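Local coordinates for ESSB (Geobacillus thermodenitrificans, PDB 4ANO), which probably serves as a membrane component of the type VII secretion system, this chain being its cytoplasmic fragment, from a family grouped with the protein kinases, at residues 27-32 against 125-130; 108-113 against 149-154; 178-183 against 194-199. All blocks are in the same frame, centred on the assembly; numbering follows the deposited sequence.

Contact 1. Residues 27-32 against 125-130; sequences VIFQRA and FLHVGV
The ring of Phe29 overlaps the imidazole of His127 at its outer corner, CZ of Phe29 lying 3.6 Å from CE1 of His127. The histidine carbon comes in at the edge of the phenyl ring, close to the plane of that ring, and the two planes are inclined at 38°, with centroids 5.7 Å apart, so the pair is an oblique aromatic contact. The two side chains reach for each other from opposite directions. His127 has CG anti to its backbone N (chi1 174°), which sends the imidazole across to strand 25-30. Two residues back along that strand, Val27 turns its side chain to the same side as Phe29 and crosses the imidazole at about a right angle, its CG1 standing 4.1 Å from ND1 of His127. Leu15 of helix 10-15 touches Val27, Phe29 and His127 alike. The far nitrogen, NE2, is hydrogen-bonded to the carbonyl O of Pro135, while the backbone N of His127 is held by OD1 of Asn114. An alanine in place of His127 is likely to leave the Pro135 carbonyl without this partner and to open a gap beside CZ of Phe29 and CG1 of Val27. By sequence, His-Val-Gly at 127-129 probably falls where a protein kinase carries its Asp-Phe-Gly motif, and strand 25-30 belongs to the four-stranded antiparallel sheet, consistent with a join between the two lobes of a pseudokinase-like fold. Because a carbonyl can only accept, the bond to Pro135 implies that NE2 carries a proton; ND1, by contrast, faces a valine methyl within this contact, so across the two segments the imidazole acts as an apolar, aromatic surface, with its polarity used on the Pro135 side.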
ATOM      1  N   VAL A  27       3.277 -15.055  -5.253  1.00 22.95           N
ATOM      2  CA  VAL A  27       1.993 -15.280  -4.607  1.00 23.27           C
ATOM      3  C   VAL A  27       1.337 -16.440  -5.372  1.00 20.67           C
ATOM      4  O   VAL A  27       1.351 -16.447  -6.610  1.00 23.87           O
ATOM      5  CB  VAL A  27       1.131 -13.971  -4.550  1.00 21.21           C
ATOM      6  CG1 VAL A  27       0.891 -13.384  -5.891  1.00 30.74           C
ATOM      7  CG2 VAL A  27      -0.215 -14.202  -3.876  1.00 27.90           C
ATOM      8  N   ILE A  28       0.687 -17.322  -4.619  0.70 23.33           N
ATOM      9  CA  ILE A  28       0.076 -18.543  -5.169  0.70 22.22           C
ATOM     10  C   ILE A  28      -1.425 -18.539  -4.810  0.70 21.68           C
ATOM     11  O   ILE A  28      -1.812 -18.416  -3.625  0.70 22.72           O
ATOM     12  CB  ILE A  28       0.778 -19.827  -4.598  0.70 22.80           C
ATOM     13  CG1 ILE A  28       2.319 -19.840  -4.837  0.70 27.09           C
ATOM     14  CG2 ILE A  28       0.090 -21.119  -5.125  0.70 27.85           C
ATOM     15  CD1 ILE A  28       2.683 -19.603  -6.231  0.70 31.12           C
ATOM     16  N   PHE A  29      -2.279 -18.573  -5.841  1.00 21.23           N
ATOM     17  CA  PHE A  29      -3.719 -18.652  -5.578  1.00 20.45           C
ATOM     18  C   PHE A  29      -4.206 -20.046  -6.113  1.00 21.42           C
ATOM     19  O   PHE A  29      -3.676 -20.533  -7.087  1.00 23.95           O
ATOM     20  CB  PHE A  29      -4.491 -17.637  -6.439  1.00 20.93           C
ATOM     21  CG  PHE A  29      -4.158 -16.197  -6.175  1.00 20.81           C
ATOM     22  CD1 PHE A  29      -3.052 -15.623  -6.722  1.00 21.29           C
ATOM     23  CD2 PHE A  29      -5.067 -15.445  -5.396  1.00 19.00           C
ATOM     24  CE1 PHE A  29      -2.723 -14.226  -6.444  1.00 26.40           C
ATOM     25  CE2 PHE A  29      -4.807 -14.084  -5.149  1.00 25.63           C
ATOM     26  CZ  PHE A  29      -3.626 -13.506  -5.635  1.00 22.66           C
ATOM     27  N   GLN A  30      -5.288 -20.540  -5.524  1.00 23.59           N
ATOM     28  CA  GLN A  30      -6.019 -21.708  -6.040  1.00 22.57           C
ATOM     29  C   GLN A  30      -7.026 -21.291  -7.072  1.00 22.98           C
ATOM     30  O   GLN A  30      -7.885 -20.513  -6.790  1.00 23.27           O
ATOM     31  CB  GLN A  30      -6.702 -22.401  -4.851  1.00 25.65           C
ATOM     32  CG  GLN A  30      -5.791 -22.923  -3.806  1.00 24.89           C
ATOM     33  CD  GLN A  30      -4.656 -23.757  -4.370  1.00 32.68           C
ATOM     34  OE1 GLN A  30      -4.862 -24.830  -4.961  1.00 33.10           O
ATOM     35  NE2 GLN A  30      -3.449 -23.268  -4.218  1.00 31.18           N
ATOM     36  N   ARG A  31      -6.919 -21.834  -8.287  1.00 22.87           N
ATOM     37  CA  ARG A  31      -7.740 -21.441  -9.394  1.00 25.73           C
ATOM     38  C   ARG A  31      -9.235 -21.666  -9.090  1.00 25.52           C
ATOM     39  O   ARG A  31     -10.111 -20.896  -9.487  1.00 27.04           O
ATOM     40  CB  ARG A  31      -7.302 -22.240 -10.623  1.00 24.06           C
ATOM     41  CG  ARG A  31      -7.352 -21.500 -11.837  1.00 30.61           C
ATOM     42  CD  ARG A  31      -6.927 -22.406 -13.048  1.00 25.95           C
ATOM     43  NE  ARG A  31      -7.776 -22.118 -14.183  1.00 27.41           N
ATOM     44  CZ  ARG A  31      -7.477 -22.457 -15.437  1.00 24.99           C
ATOM     45  NH1 ARG A  31      -6.332 -23.051 -15.673  1.00 24.18           N
ATOM     46  NH2 ARG A  31      -8.281 -22.095 -16.443  1.00 27.16           N
ATOM     47  N   ALA A  32      -9.521 -22.708  -8.326  1.00 26.92           N
ATOM     48  CA  ALA A  32     -10.860 -23.072  -8.017  1.00 29.10           C
ATOM     49  C   ALA A  32     -11.585 -21.977  -7.235  1.00 29.30           C
ATOM     50  O   ALA A  32     -12.825 -21.874  -7.262  1.00 31.59           O
ATOM     51  CB  ALA A  32     -10.893 -24.459  -7.268  1.00 29.52           C
ATOM     52  N   PHE A 125       3.158  -0.607  -6.004  1.00 23.39           N
ATOM     53  CA  PHE A 125       2.586  -1.818  -5.451  1.00 21.37           C
ATOM     54  C   PHE A 125       3.205  -3.037  -6.012  1.00 22.96           C
ATOM     55  O   PHE A 125       3.531  -3.081  -7.229  1.00 26.04           O
ATOM     56  CB  PHE A 125       1.052  -1.880  -5.747  1.00 22.31           C
ATOM     57  CG  PHE A 125       0.312  -0.819  -5.100  1.00 24.61           C
ATOM     58  CD1 PHE A 125       0.003  -0.922  -3.754  1.00 26.22           C
ATOM     59  CD2 PHE A 125      -0.042   0.316  -5.777  1.00 29.84           C
ATOM     60  CE1 PHE A 125      -0.681   0.058  -3.108  1.00 30.57           C
ATOM     61  CE2 PHE A 125      -0.681   1.349  -5.137  1.00 35.23           C
ATOM     62  CZ  PHE A 125      -0.982   1.239  -3.784  1.00 35.03           C
ATOM     63  N   LEU A 126       3.348  -4.063  -5.201  1.00 22.87           N
ATOM     64  CA  LEU A 126       3.801  -5.302  -5.606  1.00 22.62           C
ATOM     65  C   LEU A 126       2.692  -6.117  -6.251  1.00 23.44           C
ATOM     66  O   LEU A 126       2.703  -6.332  -7.471  1.00 28.24           O
ATOM     67  CB  LEU A 126       4.402  -6.090  -4.430  1.00 25.25           C
ATOM     68  CG  LEU A 126       5.710  -5.414  -3.956  1.00 27.25           C
ATOM     69  CD1 LEU A 126       6.096  -5.807  -2.587  1.00 33.52           C
ATOM     70  CD2 LEU A 126       6.835  -5.766  -4.962  1.00 26.88           C
ATOM     71  N   HIS A 127       1.753  -6.554  -5.461  1.00 20.31           N
ATOM     72  CA  HIS A 127       0.599  -7.314  -5.977  1.00 20.07           C
ATOM     73  C   HIS A 127      -0.569  -6.357  -6.328  1.00 19.12           C
ATOM     74  O   HIS A 127      -0.834  -5.429  -5.585  1.00 19.69           O
ATOM     75  CB  HIS A 127       0.074  -8.277  -4.947  1.00 19.39           C
ATOM     76  CG  HIS A 127      -1.197  -8.955  -5.383  1.00 22.03           C
ATOM     77  ND1 HIS A 127      -1.236  -9.906  -6.374  1.00 21.03           N
ATOM     78  CD2 HIS A 127      -2.472  -8.672  -5.084  1.00 18.22           C
ATOM     79  CE1 HIS A 127      -2.488 -10.231  -6.630  1.00 21.19           C
ATOM     80  NE2 HIS A 127      -3.268  -9.530  -5.820  1.00 21.18           N
ATOM     81  N   VAL A 128      -1.247  -6.629  -7.461  1.00 20.16           N
ATOM     82  CA  VAL A 128      -2.440  -5.814  -7.841  1.00 18.69           C
ATOM     83  C   VAL A 128      -3.512  -6.797  -8.255  1.00 16.70           C
ATOM     84  O   VAL A 128      -3.209  -7.877  -8.782  1.00 20.24           O
ATOM     85  CB  VAL A 128      -2.031  -4.956  -9.030  1.00 20.47           C
ATOM     86  CG1 VAL A 128      -3.182  -4.188  -9.497  1.00 21.03           C
ATOM     87  CG2 VAL A 128      -0.910  -3.886  -8.593  1.00 23.25           C
ATOM     88  N   GLY A 129      -4.766  -6.528  -7.777  1.00 16.48           N
ATOM     89  CA  GLY A 129      -5.949  -7.351  -8.212  1.00 15.35           C
ATOM     90  C   GLY A 129      -6.490  -6.956  -9.585  1.00 16.72           C
ATOM     91  O   GLY A 129      -6.110  -5.954 -10.209  1.00 16.02           O
ATOM     92  N   VAL A 130      -7.290  -7.892 -10.116  1.00 17.32           N
ATOM     93  CA  VAL A 130      -7.977  -7.695 -11.373  1.00 18.20           C
ATOM     94  C   VAL A 130      -9.425  -7.872 -11.202  1.00 19.74           C
ATOM     95  O   VAL A 130      -9.916  -8.878 -10.690  1.00 18.20           O
ATOM     96  CB  VAL A 130      -7.472  -8.715 -12.433  1.00 18.66           C
ATOM     97  CG1 VAL A 130      -8.108  -8.426 -13.818  1.00 19.60           C
ATOM     98  CG2 VAL A 130      -5.949  -8.608 -12.498  1.00 19.11           C
TER

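Contact 2. Residues 108-113 against 149-154; sequences FIVCPE and KATVLA
Thr151 carries the contact on helix 141-155, lying against the loop at Val110, Cys111 and Pro112. Its OG1 is beside the backbone N (chi1 -60°) and is hydrogen-bonded back to the carbonyl O of Glu147, one turn earlier. The same OG1 approaches the loop by packing: it is 3.5 Å from CA of Cys111 and 3.6 Å from CG1 of Val110, while CD of Pro112 slides past at 3.8 Å. The carbonyl O of Val110 also lies 3.5 Å from OG1 of Thr151, but this approach does not count as a hydrogen bond. CG1 of Val110 also rests on the threonine carbons, 3.8 Å from CB of Thr151. The helix reaches the loop a second time through OE1 of Glu147, hydrogen-bonded to the backbone N of Val110. Ala154, one turn further along, faces the loop again, its CB 4.6 Å from CG of Pro112. Phe162 of helix 162-168 touches Cys111, Pro112 and Thr151. The loop's Pro-Glu-Asn recalls the end of the kinase catalytic loop, with Ile109 probably at the place of the catalytic aspartate; a central helix backing that loop is typical of the C-terminal lobe of the protein kinase fold, here apparently a pseudokinase.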
ATOM      1  N   PHE A 108      -6.419  -1.899  -6.333  0.50 20.30           N
ATOM      2  CA  PHE A 108      -5.249  -1.805  -5.438  0.50 20.59           C
ATOM      3  C   PHE A 108      -5.531  -2.198  -3.989  0.50 19.89           C
ATOM      4  O   PHE A 108      -6.635  -1.915  -3.476  0.50 19.89           O
ATOM      5  CB  PHE A 108      -4.645  -0.399  -5.550  0.50 22.84           C
ATOM      6  CG  PHE A 108      -4.098  -0.133  -6.932  0.50 26.23           C
ATOM      7  CD1 PHE A 108      -2.828  -0.544  -7.260  0.50 27.95           C
ATOM      8  CD2 PHE A 108      -4.917   0.434  -7.929  0.50 27.78           C
ATOM      9  CE1 PHE A 108      -2.326  -0.341  -8.557  0.50 32.00           C
ATOM     10  CE2 PHE A 108      -4.442   0.622  -9.246  0.50 28.63           C
ATOM     11  CZ  PHE A 108      -3.151   0.244  -9.552  0.50 30.93           C
ATOM     12  N   ILE A 109      -4.618  -2.986  -3.415  1.00 17.55           N
ATOM     13  CA  ILE A 109      -4.639  -3.349  -1.961  1.00 17.63           C
ATOM     14  C   ILE A 109      -3.442  -2.675  -1.319  1.00 16.94           C
ATOM     15  O   ILE A 109      -2.264  -2.882  -1.734  1.00 17.28           O
ATOM     16  CB  ILE A 109      -4.712  -4.879  -1.679  1.00 16.98           C
ATOM     17  CG1 ILE A 109      -4.468  -5.208  -0.166  1.00 17.51           C
ATOM     18  CG2 ILE A 109      -3.670  -5.738  -2.555  1.00 19.19           C
ATOM     19  CD1 ILE A 109      -5.005  -6.636   0.169  1.00 21.72           C
ATOM     20  N   VAL A 110      -3.718  -1.878  -0.253  1.00 17.20           N
ATOM     21  CA  VAL A 110      -2.684  -1.027   0.314  1.00 17.68           C
ATOM     22  C   VAL A 110      -2.298  -1.537   1.707  1.00 18.70           C
ATOM     23  O   VAL A 110      -3.105  -1.620   2.653  1.00 19.85           O
ATOM     24  CB  VAL A 110      -3.147   0.444   0.405  1.00 16.42           C
ATOM     25  CG1 VAL A 110      -2.074   1.293   1.075  1.00 18.70           C
ATOM     26  CG2 VAL A 110      -3.533   0.952  -1.000  1.00 19.25           C
ATOM     27  N   CYS A 111      -1.032  -1.903   1.876  1.00 18.65           N
ATOM     28  CA  CYS A 111      -0.501  -2.298   3.163  1.00 16.65           C
ATOM     29  C   CYS A 111       1.028  -2.259   3.042  1.00 20.10           C
ATOM     30  O   CYS A 111       1.511  -2.284   1.921  1.00 21.36           O
ATOM     31  CB  CYS A 111      -1.072  -3.586   3.714  1.00 18.87           C
ATOM     32  SG  CYS A 111      -0.622  -4.991   2.540  0.99 23.79           S
ATOM     33  N   PRO A 112       1.761  -2.214   4.157  1.00 19.76           N
ATOM     34  CA  PRO A 112       3.220  -2.041   4.084  1.00 22.28           C
ATOM     35  C   PRO A 112       3.899  -3.195   3.349  1.00 20.71           C
ATOM     36  O   PRO A 112       4.851  -2.908   2.597  1.00 25.09           O
ATOM     37  CB  PRO A 112       3.641  -1.988   5.595  1.00 23.32           C
ATOM     38  CG  PRO A 112       2.449  -1.239   6.191  1.00 24.24           C
ATOM     39  CD  PRO A 112       1.229  -1.872   5.495  1.00 20.68           C
ATOM     40  N   GLU A 113       3.365  -4.407   3.437  1.00 24.39           N
ATOM     41  CA  GLU A 113       4.017  -5.594   2.814  1.00 24.40           C
ATOM     42  C   GLU A 113       3.925  -5.465   1.297  1.00 24.15           C
ATOM     43  O   GLU A 113       4.701  -6.124   0.548  1.00 26.54           O
ATOM     44  CB  GLU A 113       3.298  -6.890   3.203  1.00 26.77           C
ATOM     45  CG  GLU A 113       4.095  -8.124   2.912  1.00 35.29           C
ATOM     46  CD  GLU A 113       3.417  -9.434   3.300  1.00 39.84           C
ATOM     47  OE1 GLU A 113       2.188  -9.504   3.593  1.00 39.64           O
ATOM     48  OE2 GLU A 113       4.188 -10.430   3.301  1.00 46.91           O
ATOM     49  N   LYS A 149      -5.441   4.763   5.463  1.00 20.87           N
ATOM     50  CA  LYS A 149      -5.282   5.496   6.738  1.00 21.01           C
ATOM     51  C   LYS A 149      -4.282   4.717   7.629  1.00 22.29           C
ATOM     52  O   LYS A 149      -3.340   5.316   8.198  1.00 22.40           O
ATOM     53  CB  LYS A 149      -6.633   5.629   7.436  1.00 23.08           C
ATOM     54  CG  LYS A 149      -7.550   6.721   6.797  1.00 23.57           C
ATOM     55  CD  LYS A 149      -8.978   6.582   7.419  1.00 27.02           C
ATOM     56  CE  LYS A 149      -9.906   7.747   7.055  1.00 31.56           C
ATOM     57  NZ  LYS A 149     -11.321   7.439   7.514  1.00 33.61           N
ATOM     58  N   ALA A 150      -4.466   3.393   7.693  1.00 19.39           N
ATOM     59  CA  ALA A 150      -3.618   2.585   8.566  1.00 19.51           C
ATOM     60  C   ALA A 150      -2.187   2.613   8.040  1.00 20.78           C
ATOM     61  O   ALA A 150      -1.224   2.629   8.821  1.00 20.35           O
ATOM     62  CB  ALA A 150      -4.122   1.196   8.711  1.00 20.26           C
ATOM     63  N   THR A 151      -2.046   2.472   6.711  1.00 20.65           N
ATOM     64  CA  THR A 151      -0.692   2.464   6.066  1.00 19.62           C
ATOM     65  C   THR A 151       0.037   3.804   6.248  1.00 21.53           C
ATOM     66  O   THR A 151       1.236   3.894   6.608  1.00 19.30           O
ATOM     67  CB  THR A 151      -0.767   2.090   4.596  1.00 18.54           C
ATOM     68  OG1 THR A 151      -1.343   0.777   4.541  1.00 17.84           O
ATOM     69  CG2 THR A 151       0.649   2.119   3.997  1.00 18.06           C
ATOM     70  N   VAL A 152      -0.689   4.888   6.042  1.00 20.18           N
ATOM     71  CA  VAL A 152      -0.109   6.211   6.256  1.00 19.77           C
ATOM     72  C   VAL A 152       0.261   6.427   7.738  1.00 19.84           C
ATOM     73  O   VAL A 152       1.384   6.945   7.997  1.00 21.14           O
ATOM     74  CB  VAL A 152      -1.197   7.242   5.852  1.00 19.18           C
ATOM     75  CG1 VAL A 152      -0.854   8.672   6.397  1.00 23.96           C
ATOM     76  CG2 VAL A 152      -1.306   7.266   4.323  1.00 21.10           C
ATOM     77  N   LEU A 153      -0.601   6.018   8.672  1.00 20.74           N
ATOM     78  CA  LEU A 153      -0.227   6.115  10.117  1.00 22.18           C
ATOM     79  C   LEU A 153       0.961   5.247  10.449  1.00 22.43           C
ATOM     80  O   LEU A 153       1.882   5.626  11.192  1.00 25.05           O
ATOM     81  CB  LEU A 153      -1.389   5.776  11.039  1.00 21.93           C
ATOM     82  CG  LEU A 153      -2.447   6.886  10.969  1.00 22.59           C
ATOM     83  CD1 LEU A 153      -3.775   6.499  11.603  1.00 32.18           C
ATOM     84  CD2 LEU A 153      -1.939   8.152  11.485  1.00 25.43           C
ATOM     85  N   ALA A 154       0.994   4.036   9.925  1.00 21.67           N
ATOM     86  CA  ALA A 154       2.162   3.189  10.124  1.00 20.67           C
ATOM     87  C   ALA A 154       3.453   3.837   9.566  1.00 23.76           C
ATOM     88  O   ALA A 154       4.527   3.662  10.136  1.00 24.61           O
ATOM     89  CB  ALA A 154       1.964   1.843   9.517  1.00 24.22           C
TER

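Contact 3. Residues 178-183 against 194-199; sequences AKELWQ and LEKWVD
NZ of Lys196 has two acidic partners, both at long range: Glu180 on the facing helix and Glu200 one turn further along its own. OE2 of Glu180 is 3.7 Å from NZ of Lys196, a long salt bridge, with the other carboxylate oxygen, OE1 of Glu180, at 4.0 Å from the same nitrogen; the ion pair with Glu200 is likewise long and weak. The two side chains meet at about a right angle. That of Glu180 is extended beyond CG, whereas the lysine bends at chi3 (101°) and chi4 so that its ammonium end folds round to the carboxylate. Lys196 is deposited in two conformers, so this bridge probably contributes only part of the time. Beneath the charged pair, Leu181 makes the apolar contact with both of its methyl groups: CD2 meets CG of Leu194 at 3.9 Å, crossing that side chain at about a right angle, and CD1 approaches CZ3 of Trp197 obliquely at 4.2 Å. The segments belong to an antiparallel helical hairpin, helix 176-183 being joined to the long helix 187-207 by a short turn; the axes of segments 178-183 and 194-199 come within 10.9 Å, their directions 160° apart. Following helix 141-155 and helix 162-168 in the chain, the pair is consistent with the last two helices of a kinase-like C-terminal lobe. Trp197, with its indole anti to the backbone N (chi1 -167°), lies on Ile88 of helix 84-98, and Leu194 reaches Ile92 of that helix and Val152 of helix 141-155. Leu181 also touches Val190 and Val193 on the helix opposite and Leu153 of helix 141-155, so its branched end is buried among apolar groups from two helices, while Glu180 and Lys196 lie at the more open margin of the hairpin.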
ATOM      1  N   ALA A 178      -3.282  12.174  13.917  1.00 49.97           N
ATOM      2  CA  ALA A 178      -3.786  10.846  13.685  1.00 49.37           C
ATOM      3  C   ALA A 178      -5.299  10.858  13.737  1.00 48.76           C
ATOM      4  O   ALA A 178      -5.954  10.323  12.841  1.00 48.51           O
ATOM      5  CB  ALA A 178      -3.218   9.865  14.683  1.00 50.67           C
ATOM      6  N   LYS A 179      -5.851  11.537  14.758  1.00 50.27           N
ATOM      7  CA  LYS A 179      -7.309  11.591  14.975  1.00 50.69           C
ATOM      8  C   LYS A 179      -7.994  12.244  13.805  1.00 48.83           C
ATOM      9  O   LYS A 179      -9.047  11.796  13.366  1.00 48.69           O
ATOM     10  CB  LYS A 179      -7.683  12.362  16.281  1.00 53.45           C
ATOM     11  CG  LYS A 179      -9.231  12.446  16.492  1.00 57.84           C
ATOM     12  CD  LYS A 179      -9.677  13.342  17.653  1.00 69.69           C
ATOM     13  CE  LYS A 179     -11.173  13.113  17.940  1.00 72.62           C
ATOM     14  NZ  LYS A 179     -11.463  13.637  19.288  1.00 80.62           N
ATOM     15  N   GLU A 180      -7.365  13.291  13.294  1.00 47.18           N
ATOM     16  CA  GLU A 180      -7.822  13.964  12.108  1.00 48.15           C
ATOM     17  C   GLU A 180      -7.811  13.017  10.925  1.00 44.98           C
ATOM     18  O   GLU A 180      -8.746  12.996  10.112  1.00 44.59           O
ATOM     19  CB  GLU A 180      -6.903  15.126  11.803  1.00 47.57           C
ATOM     20  CG  GLU A 180      -7.293  16.383  12.558  1.00 56.28           C
ATOM     21  CD  GLU A 180      -6.572  17.619  12.041  1.00 60.39           C
ATOM     22  OE1 GLU A 180      -6.858  18.034  10.890  1.00 62.44           O
ATOM     23  OE2 GLU A 180      -5.748  18.176  12.795  1.00 63.27           O
ATOM     24  N   LEU A 181      -6.737  12.237  10.798  1.00 43.54           N
ATOM     25  CA  LEU A 181      -6.680  11.247   9.705  1.00 42.33           C
ATOM     26  C   LEU A 181      -7.770  10.169   9.770  1.00 42.39           C
ATOM     27  O   LEU A 181      -8.478   9.996   8.774  1.00 41.85           O
ATOM     28  CB  LEU A 181      -5.299  10.627   9.576  1.00 41.35           C
ATOM     29  CG  LEU A 181      -4.093  11.389   9.036  1.00 43.79           C
ATOM     30  CD1 LEU A 181      -2.906  10.709   9.607  1.00 44.04           C
ATOM     31  CD2 LEU A 181      -3.990  11.278   7.538  1.00 44.18           C
ATOM     32  N   TRP A 182      -7.959   9.476  10.905  1.00 43.16           N
ATOM     33  CA  TRP A 182      -9.101   8.521  11.032  1.00 46.09           C
ATOM     34  C   TRP A 182     -10.462   9.123  10.773  1.00 47.82           C
ATOM     35  O   TRP A 182     -11.362   8.444  10.210  1.00 48.39           O
ATOM     36  CB  TRP A 182      -9.157   7.859  12.409  1.00 48.09           C
ATOM     37  CG  TRP A 182      -8.173   6.867  12.548  1.00 49.36           C
ATOM     38  CD1 TRP A 182      -7.178   6.828  13.468  1.00 49.21           C
ATOM     39  CD2 TRP A 182      -8.016   5.713  11.720  1.00 48.08           C
ATOM     40  NE1 TRP A 182      -6.402   5.713  13.276  1.00 51.96           N
ATOM     41  CE2 TRP A 182      -6.886   5.017  12.197  1.00 47.65           C
ATOM     42  CE3 TRP A 182      -8.692   5.221  10.593  1.00 49.09           C
ATOM     43  CZ2 TRP A 182      -6.439   3.839  11.604  1.00 50.33           C
ATOM     44  CZ3 TRP A 182      -8.245   4.050  10.012  1.00 45.59           C
ATOM     45  CH2 TRP A 182      -7.136   3.368  10.522  1.00 45.99           C
ATOM     46  N   GLN A 183     -10.615  10.375  11.222  0.50 49.70           N
ATOM     47  CA  GLN A 183     -11.845  11.138  11.066  0.50 51.86           C
ATOM     48  C   GLN A 183     -12.229  11.356   9.610  0.50 51.31           C
ATOM     49  O   GLN A 183     -13.412  11.402   9.281  0.50 52.36           O
ATOM     50  CB  GLN A 183     -11.717  12.499  11.754  0.50 54.99           C
ATOM     51  CG  GLN A 183     -12.004  12.500  13.215  0.50 56.44           C
ATOM     52  CD  GLN A 183     -12.043  13.902  13.743  0.50 59.63           C
ATOM     53  OE1 GLN A 183     -12.728  14.761  13.191  0.50 62.50           O
ATOM     54  NE2 GLN A 183     -11.287  14.154  14.789  0.50 61.13           N
ATOM     55  N   LEU A 194      -3.151  15.490   5.658  1.00 33.98           N
ATOM     56  CA  LEU A 194      -1.723  15.374   5.369  1.00 31.80           C
ATOM     57  C   LEU A 194      -1.097  16.687   4.903  1.00 35.70           C
ATOM     58  O   LEU A 194       0.062  16.969   5.281  1.00 35.73           O
ATOM     59  CB  LEU A 194      -1.402  14.277   4.368  1.00 31.15           C
ATOM     60  CG  LEU A 194      -1.643  12.856   4.842  1.00 25.37           C
ATOM     61  CD1 LEU A 194      -1.570  11.907   3.681  1.00 23.29           C
ATOM     62  CD2 LEU A 194      -0.532  12.482   5.877  1.00 29.17           C
ATOM     63  N   GLU A 195      -1.822  17.471   4.099  1.00 38.59           N
ATOM     64  CA  GLU A 195      -1.206  18.663   3.552  1.00 41.11           C
ATOM     65  C   GLU A 195      -0.956  19.681   4.635  1.00 41.27           C
ATOM     66  O   GLU A 195       0.090  20.328   4.660  1.00 41.95           O
ATOM     67  CB  GLU A 195      -2.026  19.282   2.452  1.00 43.78           C
ATOM     68  CG  GLU A 195      -1.084  19.948   1.440  1.00 49.65           C
ATOM     69  CD  GLU A 195      -0.523  18.937   0.472  1.00 49.69           C
ATOM     70  OE1 GLU A 195      -1.340  18.217  -0.133  1.00 50.61           O
ATOM     71  OE2 GLU A 195       0.707  18.869   0.306  1.00 53.24           O
ATOM     72  N   LYS A 196      -1.907  19.838   5.555  0.50 42.30           N
ATOM     73  CA  LYS A 196      -1.676  20.757   6.675  0.50 42.78           C
ATOM     74  C   LYS A 196      -0.535  20.240   7.562  0.50 41.68           C
ATOM     75  O   LYS A 196       0.274  21.040   8.108  0.50 40.79           O
ATOM     76  CB  LYS A 196      -2.960  20.996   7.492  0.50 45.69           C
ATOM     77  CG  LYS A 196      -2.865  22.179   8.450  0.50 46.36           C
ATOM     78  CD  LYS A 196      -4.046  22.226   9.429  0.50 49.18           C
ATOM     79  CE  LYS A 196      -3.691  21.687  10.821  0.50 47.29           C
ATOM     80  NZ  LYS A 196      -3.464  20.205  10.782  0.50 41.10           N
ATOM     81  N   TRP A 197      -0.453  18.917   7.696  1.00 39.11           N
ATOM     82  CA  TRP A 197       0.648  18.297   8.471  1.00 37.93           C
ATOM     83  C   TRP A 197       2.025  18.500   7.846  1.00 34.91           C
ATOM     84  O   TRP A 197       2.972  18.811   8.569  1.00 37.12           O
ATOM     85  CB  TRP A 197       0.398  16.821   8.657  1.00 37.34           C
ATOM     86  CG  TRP A 197       1.314  16.165   9.695  1.00 37.77           C
ATOM     87  CD1 TRP A 197       2.187  16.758  10.587  1.00 39.22           C
ATOM     88  CD2 TRP A 197       1.324  14.789   9.990  1.00 36.08           C
ATOM     89  NE1 TRP A 197       2.791  15.799  11.366  1.00 40.30           N
ATOM     90  CE2 TRP A 197       2.273  14.578  11.010  1.00 37.56           C
ATOM     91  CE3 TRP A 197       0.660  13.690   9.448  1.00 34.64           C
ATOM     92  CZ2 TRP A 197       2.540  13.319  11.515  1.00 41.49           C
ATOM     93  CZ3 TRP A 197       0.929  12.456   9.937  1.00 37.20           C
ATOM     94  CH2 TRP A 197       1.841  12.262  10.961  1.00 39.74           C
ATOM     95  N   VAL A 198       2.154  18.384   6.519  1.00 35.32           N
ATOM     96  CA  VAL A 198       3.521  18.405   5.903  1.00 32.01           C
ATOM     97  C   VAL A 198       3.993  19.870   6.039  1.00 35.77           C
ATOM     98  O   VAL A 198       5.180  20.108   6.335  1.00 35.35           O
ATOM     99  CB  VAL A 198       3.571  17.972   4.393  1.00 34.21           C
ATOM    100  CG1 VAL A 198       2.919  18.985   3.497  1.00 32.90           C
ATOM    101  CG2 VAL A 198       5.042  17.706   3.908  1.00 27.84           C
ATOM    102  N   ASP A 199       3.063  20.824   5.862  1.00 37.08           N
ATOM    103  CA  ASP A 199       3.389  22.266   6.035  1.00 39.96           C
ATOM    104  C   ASP A 199       3.927  22.532   7.443  1.00 40.33           C
ATOM    105  O   ASP A 199       4.958  23.184   7.618  1.00 41.55           O
ATOM    106  CB  ASP A 199       2.171  23.212   5.777  1.00 42.04           C
ATOM    107  CG  ASP A 199       1.810  23.348   4.283  1.00 47.45           C
ATOM    108  OD1 ASP A 199       2.619  22.924   3.427  1.00 49.53           O
ATOM    109  OD2 ASP A 199       0.687  23.862   3.963  1.00 50.65           O
TER

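From the N terminus, the chain lays down strand 25-30 early, and contact 1 closes the long loop from there to 125-130. Segment 108-113 lies inside that loop and finds its partner only later, at 149-154, so contacts 1 and 2 cross. They also touch, with Phe125 packing on Phe108 and Val110. Contact 3 follows in series, closing the short span between 178-183 and 194-199. It adjoins contact 2 through Leu153 against Trp182 and a probable hydrogen bond from Lys149 to the carbonyl of Trp182, whereas contact 1 stays about 13 Å away at the nearest atoms. Together they link the four-stranded sheet, the central loops and the helical region.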